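Local coordinates for OsmC family protein (Rhodothermus marinus, PDB 5CML) that probably hydrolyses carboxyl esters through its alpha/beta-hydrolase esterase domain, the part present here of a longer thermophile protein that also carries an OsmC domain, at residues A[4-9]-A[16-21]; A[8-13]-A[85-90]. All blocks are in the same frame, centred on the assembly; numbering follows the deposited sequence.

How the interactions relate
Both contacts start from strand 2-9, the first strand of the chain and an outermost one of the eight-stranded mixed sheet, and their centres lie about 12 Å apart. Interaction 1 pairs that strand with strand 15-22 as a beta hairpin; interaction 2 takes the end of the same strand and the turn that follows, and sets them against helix 85-98, more than seventy residues further on. F8 serves both. The two also touch directly, since L16 CD1 packs on N10 CB and D87 OD1. Interaction 1 thus holds the two strands of the N-terminal hairpin together, and interaction 2 fixes the hairpin's turn to a helix of the alpha/beta-hydrolase domain.

Interaction 1: A[4-9]-A[16-21]; sequences KTVTFE and LAARLD
The ring of F8 meets L16 and A18 on the covered face of an antiparallel hairpin. L16 CB lies over one ring face, offset toward the rim, 4.1 Å from the centroid of the F8 ring in a CH-pi contact, and L16 CD1 reaches F8 CE2 at 3.6 Å. A18 CB sits at the ring edge, in its plane; alanine suits this place because its single methyl can lie against that edge. F8 CG stands between its backbone N and carbonyl carbon, which swings the ring across toward strand 15-22. Were F8 reduced to an alanine, L16 CB would probably lose the aromatic face it lies on, A18 the ring edge beside it, and F94 its ring partner. Further along, V6 continues this face: V6 CG2 packs on A18 CB at 3.8 Å, while V6 CG1 reaches L20 CB. Beta-branched valine suits an extended strand, and both its methyls are used here.

Six backbone hydrogen bonds join the hydrogen-bonded pairs K4-L20, V6-A18 and F8-L16. The V6 N to A18 O bond is practically straight at N-H (179°), though the donor stands above the carbonyl plane. On the exposed face, R19 bends at chi2 and chi3 so that its guanidinium turns back to the opposite strand, where NH1 donates to T5 OG1 at 2.7 Å. That bond is bent (131°), with the hydroxyl tilted from the guanidinium plane.

Segments 4-9 and 16-21 run at 140° to each other, a marked twist from antiparallel. Strand 15-22 is bound on its far side to strand 59-65, whose L62 touches V6, A18 and L20, while helix 85-98 lies under the apolar face, with F94 meeting both V6 and the F8 ring.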
ATOM      1  N   LYS A   4     -15.715  -2.876  -9.568  1.00 27.20           N
ATOM      2  CA  LYS A   4     -16.856  -2.348  -8.824  1.00 27.27           C
ATOM      3  C   LYS A   4     -16.462  -1.226  -7.873  1.00 28.46           C
ATOM      4  O   LYS A   4     -15.412  -1.268  -7.267  1.00 29.20           O
ATOM      5  CB  LYS A   4     -17.540  -3.443  -7.999  1.00 29.74           C
ATOM      6  CG  LYS A   4     -18.080  -4.598  -8.809  1.00 34.40           C
ATOM      7  CD  LYS A   4     -18.916  -5.523  -7.930  1.00 34.38           C
ATOM      8  CE  LYS A   4     -19.571  -6.608  -8.749  1.00 37.13           C
ATOM      9  NZ  LYS A   4     -20.364  -7.499  -7.876  1.00 38.41           N
ATOM     10  N   THR A   5     -17.349  -0.250  -7.708  1.00 29.62           N
ATOM     11  CA  THR A   5     -17.194   0.759  -6.674  1.00 31.85           C
ATOM     12  C   THR A   5     -17.825   0.227  -5.394  1.00 29.46           C
ATOM     13  O   THR A   5     -18.899  -0.362  -5.435  1.00 32.15           O
ATOM     14  CB  THR A   5     -17.833   2.085  -7.079  1.00 37.16           C
ATOM     15  OG1 THR A   5     -17.145   2.603  -8.220  1.00 38.61           O
ATOM     16  CG2 THR A   5     -17.742   3.099  -5.952  1.00 39.02           C
ATOM     17  N   VAL A   6     -17.113   0.390  -4.277  1.00 27.70           N
ATOM     18  CA  VAL A   6     -17.605  -0.023  -2.982  1.00 29.16           C
ATOM     19  C   VAL A   6     -17.521   1.128  -2.019  1.00 29.15           C
ATOM     20  O   VAL A   6     -16.740   2.059  -2.194  1.00 29.87           O
ATOM     21  CB  VAL A   6     -16.834  -1.228  -2.395  1.00 29.92           C
ATOM     22  CG1 VAL A   6     -16.868  -2.401  -3.361  1.00 33.95           C
ATOM     23  CG2 VAL A   6     -15.414  -0.857  -2.001  1.00 30.39           C
ATOM     24  N   THR A   7     -18.345   1.047  -0.992  1.00 31.56           N
ATOM     25  CA  THR A   7     -18.346   2.030   0.074  1.00 32.55           C
ATOM     26  C   THR A   7     -18.382   1.309   1.413  1.00 32.04           C
ATOM     27  O   THR A   7     -18.965   0.242   1.544  1.00 32.67           O
ATOM     28  CB  THR A   7     -19.538   2.999  -0.056  1.00 37.72           C
ATOM     29  OG1 THR A   7     -19.509   3.616  -1.348  1.00 41.13           O
ATOM     30  CG2 THR A   7     -19.426   4.067   0.945  1.00 40.25           C
ATOM     31  N   PHE A   8     -17.725   1.891   2.403  1.00 32.37           N
ATOM     32  CA  PHE A   8     -17.742   1.350   3.748  1.00 30.98           C
ATOM     33  C   PHE A   8     -17.432   2.451   4.723  1.00 32.16           C
ATOM     34  O   PHE A   8     -16.990   3.528   4.331  1.00 34.91           O
ATOM     35  CB  PHE A   8     -16.745   0.207   3.922  1.00 30.23           C
ATOM     36  CG  PHE A   8     -15.335   0.564   3.529  1.00 32.78           C
ATOM     37  CD1 PHE A   8     -14.917   0.449   2.221  1.00 35.72           C
ATOM     38  CD2 PHE A   8     -14.438   1.044   4.482  1.00 32.23           C
ATOM     39  CE1 PHE A   8     -13.624   0.784   1.858  1.00 35.32           C
ATOM     40  CE2 PHE A   8     -13.155   1.386   4.130  1.00 31.58           C
ATOM     41  CZ  PHE A   8     -12.742   1.254   2.805  1.00 35.04           C
ATOM     42  N   GLU A   9     -17.669   2.173   5.999  1.00 32.53           N
ATOM     43  CA  GLU A   9     -17.486   3.173   7.044  1.00 33.17           C
ATOM     44  C   GLU A   9     -16.302   2.861   7.937  1.00 31.53           C
ATOM     45  O   GLU A   9     -15.945   1.701   8.109  1.00 30.20           O
ATOM     46  CB  GLU A   9     -18.744   3.280   7.896  1.00 38.82           C
ATOM     47  CG  GLU A   9     -19.898   3.938   7.181  1.00 43.73           C
ATOM     48  CD  GLU A   9     -21.092   4.161   8.089  1.00 49.83           C
ATOM     49  OE1 GLU A   9     -20.934   4.064   9.329  1.00 51.13           O
ATOM     50  OE2 GLU A   9     -22.188   4.429   7.556  1.00 53.63           O
ATOM     51  N   LEU A  16     -16.191   5.930   3.391  1.00 34.71           N
ATOM     52  CA  LEU A  16     -14.996   5.797   2.567  1.00 31.77           C
ATOM     53  C   LEU A  16     -15.360   5.088   1.272  1.00 32.78           C
ATOM     54  O   LEU A  16     -16.258   4.250   1.257  1.00 33.95           O
ATOM     55  CB  LEU A  16     -13.914   5.024   3.332  1.00 32.92           C
ATOM     56  CG  LEU A  16     -13.471   5.650   4.660  1.00 36.88           C
ATOM     57  CD1 LEU A  16     -12.807   4.640   5.563  1.00 37.04           C
ATOM     58  CD2 LEU A  16     -12.521   6.793   4.370  1.00 40.15           C
ATOM     59  N   ALA A  17     -14.679   5.429   0.179  1.00 31.16           N
ATOM     60  CA  ALA A  17     -14.919   4.756  -1.100  1.00 32.04           C
ATOM     61  C   ALA A  17     -13.665   4.036  -1.541  1.00 30.00           C
ATOM     62  O   ALA A  17     -12.546   4.438  -1.216  1.00 31.33           O
ATOM     63  CB  ALA A  17     -15.354   5.742  -2.161  1.00 34.61           C
ATOM     64  N   ALA A  18     -13.863   2.971  -2.305  1.00 28.68           N
ATOM     65  CA  ALA A  18     -12.755   2.217  -2.851  1.00 25.95           C
ATOM     66  C   ALA A  18     -13.230   1.533  -4.119  1.00 25.63           C
ATOM     67  O   ALA A  18     -14.400   1.623  -4.479  1.00 26.48           O
ATOM     68  CB  ALA A  18     -12.243   1.209  -1.841  1.00 26.09           C
ATOM     69  N   ARG A  19     -12.306   0.884  -4.806  1.00 25.71           N
ATOM     70  CA  ARG A  19     -12.617   0.133  -6.014  1.00 24.66           C
ATOM     71  C   ARG A  19     -12.211  -1.314  -5.783  1.00 23.58           C
ATOM     72  O   ARG A  19     -11.130  -1.575  -5.270  1.00 24.84           O
ATOM     73  CB  ARG A  19     -11.883   0.713  -7.231  1.00 27.79           C
ATOM     74  CG  ARG A  19     -12.282   2.140  -7.565  1.00 34.93           C
ATOM     75  CD  ARG A  19     -13.612   2.204  -8.276  1.00 40.59           C
ATOM     76  NE  ARG A  19     -13.418   2.248  -9.721  1.00 46.39           N
ATOM     77  CZ  ARG A  19     -14.373   2.039 -10.629  1.00 50.61           C
ATOM     78  NH1 ARG A  19     -15.612   1.753 -10.252  1.00 50.71           N
ATOM     79  NH2 ARG A  19     -14.077   2.105 -11.922  1.00 51.76           N
ATOM     80  N   LEU A  20     -13.107  -2.233  -6.131  1.00 21.82           N
ATOM     81  CA  LEU A  20     -12.878  -3.658  -5.972  1.00 21.85           C
ATOM     82  C   LEU A  20     -12.776  -4.307  -7.348  1.00 23.18           C
ATOM     83  O   LEU A  20     -13.713  -4.259  -8.137  1.00 25.26           O
ATOM     84  CB  LEU A  20     -14.010  -4.294  -5.155  1.00 23.47           C
ATOM     85  CG  LEU A  20     -13.919  -5.803  -4.963  1.00 24.81           C
ATOM     86  CD1 LEU A  20     -12.677  -6.174  -4.184  1.00 27.80           C
ATOM     87  CD2 LEU A  20     -15.177  -6.315  -4.278  1.00 27.12           C
ATOM     88  N   ASP A  21     -11.614  -4.874  -7.634  1.00 23.31           N
ATOM     89  CA  ASP A  21     -11.334  -5.510  -8.914  1.00 23.37           C
ATOM     90  C   ASP A  21     -11.420  -7.017  -8.724  1.00 23.06           C
ATOM     91  O   ASP A  21     -10.720  -7.574  -7.868  1.00 23.22           O
ATOM     92  CB  ASP A  21      -9.937  -5.122  -9.413  1.00 26.10           C
ATOM     93  CG  ASP A  21      -9.778  -3.625  -9.670  1.00 32.68           C
ATOM     94  OD1 ASP A  21     -10.775  -2.898  -9.783  1.00 34.60           O
ATOM     95  OD2 ASP A  21      -8.626  -3.161  -9.777  1.00 38.99           O
TER

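Interaction 2: A[8-13]-A[85-90]; sequences FENNRG and FEDLRA
Beyond residue 9 the strand gives way to a type I beta turn from N10 to G13, closed by G13 N to N10 O, and this turn lies against the start of helix 85-98. An Asx turn is built into it: N10 OD1 accepts from R12 N, and also from E14 N, so the asparagine side chain braces its own loop. G13 has a positive phi, which favours glycine. N10 uses its amide nitrogen on the helix: ND2 donates to D87 OD1 at 3.0 Å, almost straight at 177°. Amide and carboxylate lie side by side and nearly coplanar, 13° apart; asparagine suits the place because its ND2 donates to the helix while its OD1 accepts within the loop. E86 takes the next residue: its OE2 accepts from N11 N at 2.9 Å, on its anti side and out of the carboxylate plane, and is also salt-bridged to R93, which probably steadies its charge. E86 CG runs anti to its backbone N (chi1 163°) and the chain bends at chi2, laying the carboxylate stacked on the N11 amide. A90 suits the place where the two backbones come nearest, since its small CB lets N10 CA come within 3.7 Å. F8 CE2 rests 4.0 Å from A90 CB. At the end of the strand, one water donates to both E9 O and A90 O, 2.8 Å from the latter.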
ATOM      1  N   PHE A   8     -17.725   1.891   2.403  1.00 32.37           N
ATOM      2  CA  PHE A   8     -17.742   1.350   3.748  1.00 30.98           C
ATOM      3  C   PHE A   8     -17.432   2.451   4.723  1.00 32.16           C
ATOM      4  O   PHE A   8     -16.990   3.528   4.331  1.00 34.91           O
ATOM      5  CB  PHE A   8     -16.745   0.207   3.922  1.00 30.23           C
ATOM      6  CG  PHE A   8     -15.335   0.564   3.529  1.00 32.78           C
ATOM      7  CD1 PHE A   8     -14.917   0.449   2.221  1.00 35.72           C
ATOM      8  CD2 PHE A   8     -14.438   1.044   4.482  1.00 32.23           C
ATOM      9  CE1 PHE A   8     -13.624   0.784   1.858  1.00 35.32           C
ATOM     10  CE2 PHE A   8     -13.155   1.386   4.130  1.00 31.58           C
ATOM     11  CZ  PHE A   8     -12.742   1.254   2.805  1.00 35.04           C
ATOM     12  N   GLU A   9     -17.669   2.173   5.999  1.00 32.53           N
ATOM     13  CA  GLU A   9     -17.486   3.173   7.044  1.00 33.17           C
ATOM     14  C   GLU A   9     -16.302   2.861   7.937  1.00 31.53           C
ATOM     15  O   GLU A   9     -15.945   1.701   8.109  1.00 30.20           O
ATOM     16  CB  GLU A   9     -18.744   3.280   7.896  1.00 38.82           C
ATOM     17  CG  GLU A   9     -19.898   3.938   7.181  1.00 43.73           C
ATOM     18  CD  GLU A   9     -21.092   4.161   8.089  1.00 49.83           C
ATOM     19  OE1 GLU A   9     -20.934   4.064   9.329  1.00 51.13           O
ATOM     20  OE2 GLU A   9     -22.188   4.429   7.556  1.00 53.63           O
ATOM     21  N   ASN A  10     -15.694   3.896   8.507  1.00 31.08           N
ATOM     22  CA  ASN A  10     -14.701   3.676   9.542  1.00 33.17           C
ATOM     23  C   ASN A  10     -15.402   3.734  10.893  1.00 35.67           C
ATOM     24  O   ASN A  10     -16.646   3.811  10.970  1.00 34.95           O
ATOM     25  CB  ASN A  10     -13.533   4.680   9.442  1.00 33.17           C
ATOM     26  CG  ASN A  10     -13.968   6.122   9.575  1.00 34.79           C
ATOM     27  OD1 ASN A  10     -15.039   6.420  10.103  1.00 34.58           O
ATOM     28  ND2 ASN A  10     -13.122   7.035   9.094  1.00 36.88           N
ATOM     29  N   ASN A  11     -14.627   3.665  11.965  1.00 36.85           N
ATOM     30  CA  ASN A  11     -15.232   3.538  13.280  1.00 39.24           C
ATOM     31  C   ASN A  11     -15.810   4.870  13.800  1.00 42.25           C
ATOM     32  O   ASN A  11     -16.421   4.906  14.871  1.00 44.98           O
ATOM     33  CB  ASN A  11     -14.217   2.935  14.263  1.00 40.01           C
ATOM     34  CG  ASN A  11     -12.973   3.768  14.417  1.00 41.41           C
ATOM     35  OD1 ASN A  11     -12.984   4.970  14.178  1.00 42.11           O
ATOM     36  ND2 ASN A  11     -11.878   3.125  14.810  1.00 42.49           N
ATOM     37  N   ARG A  12     -15.650   5.941  13.022  1.00 43.24           N
ATOM     38  CA  ARG A  12     -16.312   7.221  13.296  1.00 46.62           C
ATOM     39  C   ARG A  12     -17.537   7.440  12.411  1.00 46.90           C
ATOM     40  O   ARG A  12     -18.159   8.508  12.436  1.00 48.22           O
ATOM     41  CB  ARG A  12     -15.337   8.374  13.103  1.00 50.75           C
ATOM     42  CG  ARG A  12     -14.137   8.288  14.018  1.00 56.30           C
ATOM     43  CD  ARG A  12     -13.354   9.589  14.061  1.00 61.94           C
ATOM     44  NE  ARG A  12     -12.151   9.462  14.879  1.00 66.36           N
ATOM     45  CZ  ARG A  12     -12.143   9.392  16.209  1.00 69.20           C
ATOM     46  NH1 ARG A  12     -13.280   9.431  16.899  1.00 70.51           N
ATOM     47  NH2 ARG A  12     -10.989   9.275  16.854  1.00 69.58           N
ATOM     48  N   GLY A  13     -17.891   6.427  11.633  1.00 45.58           N
ATOM     49  CA  GLY A  13     -19.074   6.499  10.800  1.00 45.56           C
ATOM     50  C   GLY A  13     -18.865   7.359   9.572  1.00 45.91           C
ATOM     51  O   GLY A  13     -19.823   7.775   8.927  1.00 48.97           O
ATOM     52  N   PHE A  85      -4.410   5.303   9.956  1.00 30.59           N
ATOM     53  CA  PHE A  85      -4.372   3.857  10.123  1.00 29.12           C
ATOM     54  C   PHE A  85      -5.753   3.233  10.269  1.00 28.76           C
ATOM     55  O   PHE A  85      -5.995   2.135   9.744  1.00 27.58           O
ATOM     56  CB  PHE A  85      -3.519   3.495  11.334  1.00 30.02           C
ATOM     57  CG  PHE A  85      -2.059   3.572  11.061  1.00 32.79           C
ATOM     58  CD1 PHE A  85      -1.476   2.702  10.165  1.00 34.82           C
ATOM     59  CD2 PHE A  85      -1.278   4.526  11.661  1.00 36.43           C
ATOM     60  CE1 PHE A  85      -0.129   2.767   9.894  1.00 37.35           C
ATOM     61  CE2 PHE A  85       0.088   4.593  11.401  1.00 37.83           C
ATOM     62  CZ  PHE A  85       0.655   3.715  10.510  1.00 37.25           C
ATOM     63  N   GLU A  86      -6.657   3.924  10.965  1.00 29.48           N
ATOM     64  CA  GLU A  86      -8.015   3.417  11.134  1.00 29.30           C
ATOM     65  C   GLU A  86      -8.744   3.234   9.802  1.00 28.52           C
ATOM     66  O   GLU A  86      -9.508   2.298   9.652  1.00 28.72           O
ATOM     67  CB  GLU A  86      -8.832   4.345  12.037  1.00 33.08           C
ATOM     68  CG  GLU A  86     -10.370   4.142  11.955  1.00 35.80           C
ATOM     69  CD  GLU A  86     -10.864   2.672  12.002  1.00 36.02           C
ATOM     70  OE1 GLU A  86     -10.144   1.750  12.461  1.00 34.72           O
ATOM     71  OE2 GLU A  86     -12.001   2.440  11.548  1.00 35.36           O
ATOM     72  N   ASP A  87      -8.518   4.113   8.835  1.00 28.22           N
ATOM     73  CA  ASP A  87      -9.147   3.922   7.529  1.00 28.23           C
ATOM     74  C   ASP A  87      -8.663   2.645   6.863  1.00 25.15           C
ATOM     75  O   ASP A  87      -9.443   1.957   6.222  1.00 24.50           O
ATOM     76  CB  ASP A  87      -8.893   5.124   6.623  1.00 31.13           C
ATOM     77  CG  ASP A  87      -9.582   6.369   7.121  1.00 35.97           C
ATOM     78  OD1 ASP A  87     -10.529   6.244   7.926  1.00 36.97           O
ATOM     79  OD2 ASP A  87      -9.172   7.473   6.718  1.00 39.67           O
ATOM     80  N   LEU A  88      -7.379   2.324   6.992  1.00 25.08           N
ATOM     81  CA  LEU A  88      -6.868   1.066   6.445  1.00 26.34           C
ATOM     82  C   LEU A  88      -7.477  -0.125   7.185  1.00 24.73           C
ATOM     83  O   LEU A  88      -7.891  -1.105   6.566  1.00 23.64           O
ATOM     84  CB  LEU A  88      -5.347   1.014   6.542  1.00 31.99           C
ATOM     85  CG  LEU A  88      -4.599   0.765   5.251  1.00 39.44           C
ATOM     86  CD1 LEU A  88      -5.012   1.758   4.146  1.00 40.86           C
ATOM     87  CD2 LEU A  88      -3.109   0.837   5.552  1.00 40.04           C
ATOM     88  N   ARG A  89      -7.564  -0.031   8.512  1.00 23.57           N
ATOM     89  CA  ARG A  89      -8.196  -1.100   9.278  1.00 23.11           C
ATOM     90  C   ARG A  89      -9.654  -1.262   8.854  1.00 22.43           C
ATOM     91  O   ARG A  89     -10.131  -2.387   8.751  1.00 22.52           O
ATOM     92  CB  ARG A  89      -8.100  -0.829  10.787  1.00 21.16           C
ATOM     93  CG  ARG A  89      -6.675  -0.790  11.298  1.00 23.01           C
ATOM     94  CD  ARG A  89      -6.662  -0.337  12.729  1.00 25.57           C
ATOM     95  NE  ARG A  89      -5.287  -0.217  13.199  1.00 27.39           N
ATOM     96  CZ  ARG A  89      -4.777   0.864  13.769  1.00 28.96           C
ATOM     97  NH1 ARG A  89      -5.528   1.945  13.990  1.00 31.26           N
ATOM     98  NH2 ARG A  89      -3.502   0.860  14.123  1.00 29.24           N
ATOM     99  N   ALA A  90     -10.337  -0.148   8.582  1.00 21.53           N
ATOM    100  CA  ALA A  90     -11.740  -0.182   8.168  1.00 22.90           C
ATOM    101  C   ALA A  90     -11.904  -0.916   6.834  1.00 22.58           C
ATOM    102  O   ALA A  90     -12.905  -1.629   6.601  1.00 22.65           O
ATOM    103  CB  ALA A  90     -12.292   1.232   8.070  1.00 23.95           C
TER
HETATM  104  O   HOH W   1     -15.472  -1.287   7.599  1.00 28.97           O